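Local coordinates for protein glycoside transferase (Listeria monocytogenes, PDB 6R2M) that probably acts on exopolysaccharide as an extracellular, monomeric glycoside hydrolase, although its family is more generally credited with transferase activity, at residues Thr24-Glu28 / Asn29-Lys33; Thr293-Pro296 / Glu297-His300; His300-Asp303 / Tyr304-Glu308. All coordinates share one frame; numbering follows the deposited sequence.

Contacts 1 to 3 form a worked example of how helix ends and turns are finished. Contact 1 closes the C-terminal end of helix 21-29, contact 3 opens helix 301-312, and contact 2 is the tight loop that leads into the latter, sharing His-300 with contact 3. Contact 3 lies deepest, its centre about 11 Å from the centre of the chain, and adds an asparagine bond and a histidine cap to apolar packing and helical bonds. Contacts 1 and 2, with centres about 21 and 18 Å from it, rely more on asparagine, threonine and bound waters to satisfy backbone groups. Aromatic rings of contacts 1 and 3 meet between helix 21-29, with the residue after it, and helix 301-312.

Contact 1 (Thr24-Glu28 / Asn29-Lys33); sequences TYVKE and NYTAK
The C-terminal end of helix 21-29 is closed here by a local contact in which Asn-29, Tyr-30 and Thr-31 reach back to Tyr-25 and Val-26, four or five residues earlier. Tyr-30 is the first residue to leave helical geometry. Asn-29 folds back beside its own backbone N (chi1 -66°), which carries ND2 to the carbonyl of Tyr-25; the bond from Asn-29 ND2 to Tyr-25 O is 3.1 Å long and lies on a lone pair in the carbonyl plane. The same ND2 sits over one face of the Tyr-25 ring, displaced toward the rim and 3.2 Å from CE1 of Tyr-25. At the other end of this amide, OD1 is hydrogen-bonded to NZ of Lys-41.

Val-26 O is gripped twice, from opposite faces of its plane: Tyr-30 N donates at 2.9 Å, and the hydroxyl OG1 of Thr-31 donates at 2.8 Å from above the carbonyl plane. A water accepts from Thr-31 N and donates to Lys-27 O, bridging the last turn to the first residues after it. A second water bridges Tyr-25 OH and Tyr-30 OH; the two rings also touch, CE2 of Tyr-25 lying 3.8 Å from CE2 of Tyr-30.

Beyond the turn, Tyr-30 OH bonds to Thr-299 O, and the rings of Tyr-25 and Tyr-30 meet Tyr-304, placing this helix end against helix 301-312 and the loop that precedes it.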
# COMPACT_ATOMS: atom_id res chain seq x y z
N THR A 24 -11.05 -5.00 17.38
CA THR A 24 -11.41 -6.22 18.08
C THR A 24 -11.19 -7.44 17.20
O THR A 24 -10.63 -8.45 17.65
CB THR A 24 -12.86 -6.14 18.54
OG1 THR A 24 -12.98 -5.07 19.49
CG2 THR A 24 -13.31 -7.44 19.21
N TYR A 25 -11.58 -7.34 15.93
CA TYR A 25 -11.43 -8.46 15.01
C TYR A 25 -9.97 -8.76 14.73
O TYR A 25 -9.56 -9.93 14.65
CB TYR A 25 -12.18 -8.15 13.71
CG TYR A 25 -12.20 -9.30 12.75
CD1 TYR A 25 -13.19 -10.26 12.82
CD2 TYR A 25 -11.22 -9.43 11.77
CE1 TYR A 25 -13.22 -11.33 11.95
CE2 TYR A 25 -11.24 -10.50 10.87
CZ TYR A 25 -12.26 -11.44 10.97
OH TYR A 25 -12.32 -12.52 10.12
N VAL A 26 -9.14 -7.72 14.60
CA VAL A 26 -7.72 -7.94 14.36
C VAL A 26 -7.07 -8.59 15.58
O VAL A 26 -6.26 -9.52 15.45
CB VAL A 26 -7.05 -6.61 13.99
CG1 VAL A 26 -5.51 -6.74 14.07
CG2 VAL A 26 -7.50 -6.19 12.58
N LYS A 27 -7.40 -8.10 16.78
CA LYS A 27 -6.89 -8.71 18.00
C LYS A 27 -7.25 -10.19 18.07
O LYS A 27 -6.44 -11.02 18.49
CB LYS A 27 -7.42 -7.96 19.22
CG LYS A 27 -6.79 -6.56 19.37
CD LYS A 27 -7.41 -5.75 20.50
CE LYS A 27 -6.84 -4.32 20.53
NZ LYS A 27 -7.72 -3.41 21.30
N GLU A 28 -8.47 -10.54 17.65
CA GLU A 28 -8.93 -11.92 17.81
C GLU A 28 -8.45 -12.84 16.69
O GLU A 28 -8.33 -14.05 16.91
CB GLU A 28 -10.46 -11.94 17.88
CG GLU A 28 -11.10 -13.32 17.83
CD GLU A 28 -10.99 -14.07 19.15
OE1 GLU A 28 -11.10 -15.32 19.14
OE2 GLU A 28 -10.79 -13.41 20.19
N ASN A 29 -8.16 -12.32 15.50
CA ASN A 29 -7.95 -13.20 14.36
C ASN A 29 -6.63 -13.03 13.64
O ASN A 29 -6.18 -13.98 13.01
CB ASN A 29 -9.07 -13.02 13.34
CG ASN A 29 -10.40 -13.47 13.87
OD1 ASN A 29 -10.66 -14.67 13.97
ND2 ASN A 29 -11.26 -12.52 14.25
N TYR A 30 -6.02 -11.85 13.68
CA TYR A 30 -4.80 -11.61 12.92
C TYR A 30 -3.62 -11.27 13.82
O TYR A 30 -2.63 -10.73 13.33
CB TYR A 30 -5.02 -10.48 11.92
CG TYR A 30 -5.80 -10.86 10.68
CD1 TYR A 30 -5.26 -11.69 9.70
CD2 TYR A 30 -7.08 -10.34 10.47
CE1 TYR A 30 -5.98 -12.01 8.56
CE2 TYR A 30 -7.80 -10.64 9.32
CZ TYR A 30 -7.26 -11.48 8.38
OH TYR A 30 -7.99 -11.78 7.26
N THR A 31 -3.69 -11.56 15.12
CA THR A 31 -2.61 -11.20 16.02
C THR A 31 -1.98 -12.45 16.62
O THR A 31 -2.67 -13.28 17.21
CB THR A 31 -3.12 -10.28 17.14
OG1 THR A 31 -3.75 -9.13 16.55
CG2 THR A 31 -1.97 -9.77 17.96
N ALA A 32 -0.67 -12.56 16.47
CA ALA A 32 0.07 -13.64 17.10
C ALA A 32 0.28 -13.34 18.58
O ALA A 32 0.01 -12.24 19.07
CB ALA A 32 1.41 -13.85 16.39
N LYS A 33 0.79 -14.34 19.31
CA LYS A 33 0.95 -14.21 20.76
C LYS A 33 1.87 -13.06 21.14
O LYS A 33 1.70 -12.44 22.20
CB LYS A 33 1.47 -15.52 21.36
CG LYS A 33 0.42 -16.61 21.48
CD LYS A 33 -0.46 -16.42 22.70
CE LYS A 33 -1.46 -17.55 22.86
NZ LYS A 33 -0.93 -18.68 23.68
O HOH W 1 -10.86 -12.27 7.92
O HOH W 2 -5.33 -13.13 17.01

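Contact 2 (Thr293-Pro296 / Glu297-His300); sequences TSNP and ETTH
An Asx turn at Asn-295, nested in a turn closed by the bond from Thr-299 N to Asn-295 O, organises the loop between helices 278-290 and 301-312. OD1 of Asn-295 plays the part of a backbone carbonyl: it accepts from Glu-297 N at 2.8 Å, with the donor only slightly tilted from the amide plane, and from Thr-298 N at 3.3 Å, this time from well above that plane. With CG opposite the backbone N (chi1 -178°) and next to its own carbonyl carbon, the Asn-295 side chain faces the same run of N-H groups as its main chain.

The main-chain oxygen reaches one residue further, to Thr-299. Asn-295 O receives Thr-299 N at 2.8 Å, nearly along the C=O axis, and Thr-299 OG1, also at 2.8 Å, from above the carbonyl plane; Thr-298 N adds a weak bond. The methyl CG2 of Thr-299 comes within 3.9 Å of CB of Thr-293. One water accepts from Asn-295 N and gives a weak bond to Thr-299 OG1, while another water, 2.9 Å from Thr-298 OG1, accepts a weak bond from Asn-295 ND2. OE2 of Glu-297 is hydrogen-bonded to ND2 of Asn-42.

Two oxygens of one asparagine thus serve three successive backbone N-H groups, those of Glu-297, Thr-298 and Thr-299, in a loop without regular helix, and the two bonds from Thr-299 probably fix the orientation of that residue.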
# COMPACT_ATOMS: atom_id res chain seq x y z
N THR A 293 -14.40 -11.01 2.93
CA THR A 293 -13.15 -10.94 3.67
C THR A 293 -13.26 -11.54 5.07
O THR A 293 -12.43 -11.23 5.93
CB THR A 293 -12.64 -9.49 3.76
OG1 THR A 293 -13.65 -8.66 4.37
CG2 THR A 293 -12.28 -8.94 2.39
N SER A 294 -14.28 -12.37 5.33
CA SER A 294 -14.61 -12.74 6.71
C SER A 294 -13.92 -14.02 7.19
O SER A 294 -14.02 -14.33 8.38
CB SER A 294 -16.13 -12.90 6.87
OG SER A 294 -16.63 -13.97 6.09
N ASN A 295 -13.24 -14.74 6.31
CA ASN A 295 -12.50 -15.93 6.72
C ASN A 295 -11.04 -15.53 6.91
O ASN A 295 -10.34 -15.31 5.91
CB ASN A 295 -12.62 -17.03 5.66
CG ASN A 295 -11.90 -18.31 6.06
OD1 ASN A 295 -10.94 -18.29 6.84
ND2 ASN A 295 -12.34 -19.43 5.52
N PRO A 296 -10.53 -15.44 8.14
CA PRO A 296 -9.16 -14.97 8.34
C PRO A 296 -8.11 -16.02 8.03
O PRO A 296 -6.93 -15.67 7.94
CB PRO A 296 -9.13 -14.57 9.82
CG PRO A 296 -10.11 -15.53 10.45
CD PRO A 296 -11.20 -15.78 9.41
N GLU A 297 -8.52 -17.28 7.85
CA GLU A 297 -7.56 -18.29 7.43
C GLU A 297 -7.24 -18.19 5.94
O GLU A 297 -6.13 -18.53 5.53
CB GLU A 297 -8.08 -19.70 7.75
CG GLU A 297 -8.18 -19.99 9.23
CD GLU A 297 -8.60 -21.42 9.52
OE1 GLU A 297 -9.31 -22.03 8.69
OE2 GLU A 297 -8.22 -21.93 10.60
N THR A 298 -8.18 -17.71 5.13
CA THR A 298 -7.96 -17.61 3.69
C THR A 298 -7.88 -16.18 3.17
O THR A 298 -7.47 -16.00 2.01
CB THR A 298 -9.08 -18.34 2.92
OG1 THR A 298 -10.34 -17.74 3.21
CG2 THR A 298 -9.10 -19.81 3.30
N THR A 299 -8.28 -15.19 3.96
CA THR A 299 -8.21 -13.79 3.58
C THR A 299 -6.90 -13.20 4.08
O THR A 299 -6.73 -12.99 5.29
CB THR A 299 -9.39 -13.00 4.15
OG1 THR A 299 -10.61 -13.62 3.74
CG2 THR A 299 -9.39 -11.56 3.66
N HIS A 300 -6.00 -12.90 3.16
CA HIS A 300 -4.78 -12.19 3.51
C HIS A 300 -5.14 -10.88 4.20
O HIS A 300 -6.08 -10.20 3.80
CB HIS A 300 -3.98 -11.94 2.25
CG HIS A 300 -2.56 -11.56 2.49
ND1 HIS A 300 -2.18 -10.36 3.07
CD2 HIS A 300 -1.41 -12.19 2.16
CE1 HIS A 300 -0.87 -10.30 3.13
NE2 HIS A 300 -0.37 -11.39 2.58
O HOH W 3 -13.60 -14.97 3.32
O HOH W 4 -12.93 -18.79 2.59

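Contact 3 (His300-Asp303 / Tyr304-Glu308); sequences HFFD and YINKE
Ile-305 lies over the ring of Phe-301 in the first turns of helix 301-312, a classical contact between residues four apart on a helix. Its CB makes a CH-pi contact with one face, 4.0 Å from the ring centroid and offset toward the rim, while the branch CG2 of Ile-305 comes within 3.6 Å of CE2 of Phe-301. Although the CB bond of Phe-301 points away, CG stands anti to the backbone N (chi1 -171°), which brings the ring to Ile-305. The next pair along repeats the spacing with different chemistry: ND2 of Asn-306 stands over the centre of the Phe-302 ring, 3.5 Å from CZ of Phe-302, with ring and amide planes 68° apart.

That amide position is set by a bond. ND2 of Asn-306 donates to Phe-302 O at 2.9 Å, and Asn-306 N reaches the same oxygen at 3.2 Å from the opposite face of its plane, so one carbonyl fixes both the backbone and the side chain of Asn-306. Regular helical bonds from Tyr-304 N, Ile-305 N and Lys-307 N complete the turns.

Further out, Phe-301 and Ile-305 face helix 50-62 through Ser-52 and Leu-55. Asp-303 OD1 accepts from Ala-263 N in helix 262-274, and Lys-307 NZ donates to Glu-289 O and Met-291 O, at the end of helix 278-290. At the N-cap, ND1 of His-300 accepts from Phe-302 N at 2.9 Å, the donor lying in the imidazole plane, with an N-H...N angle of 162°.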
# COMPACT_ATOMS: atom_id res chain seq x y z
N HIS A 300 -6.00 -12.90 3.16
CA HIS A 300 -4.78 -12.19 3.51
C HIS A 300 -5.14 -10.88 4.20
O HIS A 300 -6.08 -10.20 3.80
CB HIS A 300 -3.98 -11.94 2.25
CG HIS A 300 -2.56 -11.56 2.49
ND1 HIS A 300 -2.18 -10.36 3.07
CD2 HIS A 300 -1.41 -12.19 2.16
CE1 HIS A 300 -0.87 -10.30 3.13
NE2 HIS A 300 -0.37 -11.39 2.58
N PHE A 301 -4.39 -10.55 5.25
CA PHE A 301 -4.61 -9.28 5.93
C PHE A 301 -4.66 -8.11 4.94
O PHE A 301 -5.44 -7.17 5.12
CB PHE A 301 -3.53 -9.05 6.98
CG PHE A 301 -3.82 -7.88 7.86
CD1 PHE A 301 -4.76 -7.98 8.87
CD2 PHE A 301 -3.16 -6.67 7.66
CE1 PHE A 301 -5.03 -6.87 9.68
CE2 PHE A 301 -3.41 -5.58 8.46
CZ PHE A 301 -4.35 -5.68 9.47
N PHE A 302 -3.81 -8.14 3.91
CA PHE A 302 -3.79 -7.07 2.91
C PHE A 302 -5.17 -6.85 2.31
O PHE A 302 -5.61 -5.71 2.14
CB PHE A 302 -2.80 -7.40 1.80
CG PHE A 302 -2.51 -6.26 0.86
CD1 PHE A 302 -1.59 -5.26 1.19
CD2 PHE A 302 -3.08 -6.22 -0.42
CE1 PHE A 302 -1.28 -4.24 0.29
CE2 PHE A 302 -2.77 -5.21 -1.30
CZ PHE A 302 -1.87 -4.22 -0.96
N ASP A 303 -5.88 -7.94 1.98
CA ASP A 303 -7.23 -7.81 1.43
C ASP A 303 -8.21 -7.34 2.49
O ASP A 303 -9.01 -6.43 2.26
CB ASP A 303 -7.69 -9.15 0.84
CG ASP A 303 -6.98 -9.49 -0.45
OD1 ASP A 303 -6.87 -8.62 -1.33
OD2 ASP A 303 -6.54 -10.66 -0.59
N TYR A 304 -8.15 -7.95 3.67
CA TYR A 304 -9.07 -7.59 4.74
C TYR A 304 -8.96 -6.11 5.06
O TYR A 304 -9.96 -5.39 5.09
CB TYR A 304 -8.77 -8.43 5.99
CG TYR A 304 -9.51 -7.94 7.21
CD1 TYR A 304 -10.84 -8.29 7.41
CD2 TYR A 304 -8.91 -7.09 8.12
CE1 TYR A 304 -11.54 -7.81 8.51
CE2 TYR A 304 -9.60 -6.62 9.22
CZ TYR A 304 -10.90 -6.98 9.41
OH TYR A 304 -11.56 -6.49 10.52
N ILE A 305 -7.73 -5.62 5.27
CA ILE A 305 -7.60 -4.28 5.83
C ILE A 305 -7.77 -3.21 4.75
O ILE A 305 -8.23 -2.11 5.05
CB ILE A 305 -6.25 -4.13 6.57
CG1 ILE A 305 -6.28 -2.91 7.48
CG2 ILE A 305 -5.05 -4.09 5.61
CD1 ILE A 305 -7.20 -3.07 8.70
N ASN A 306 -7.40 -3.49 3.50
CA ASN A 306 -7.64 -2.50 2.46
C ASN A 306 -9.13 -2.36 2.16
O ASN A 306 -9.58 -1.26 1.83
CB ASN A 306 -6.87 -2.85 1.18
CG ASN A 306 -5.45 -2.30 1.20
OD1 ASN A 306 -5.25 -1.10 1.20
ND2 ASN A 306 -4.47 -3.19 1.22
N LYS A 307 -9.91 -3.43 2.32
CA LYS A 307 -11.35 -3.26 2.23
C LYS A 307 -11.85 -2.36 3.36
O LYS A 307 -12.61 -1.42 3.10
CB LYS A 307 -12.06 -4.62 2.23
CG LYS A 307 -13.57 -4.50 2.27
CD LYS A 307 -14.25 -5.83 1.97
CE LYS A 307 -15.75 -5.66 2.02
NZ LYS A 307 -16.52 -6.90 1.71
N GLU A 308 -11.39 -2.59 4.60
CA GLU A 308 -11.86 -1.77 5.71
C GLU A 308 -11.45 -0.31 5.53
O GLU A 308 -12.25 0.59 5.78
CB GLU A 308 -11.35 -2.30 7.04
CG GLU A 308 -11.87 -3.69 7.39
CD GLU A 308 -13.39 -3.76 7.41
OE1 GLU A 308 -14.05 -2.77 7.79
OE2 GLU A 308 -13.92 -4.84 7.06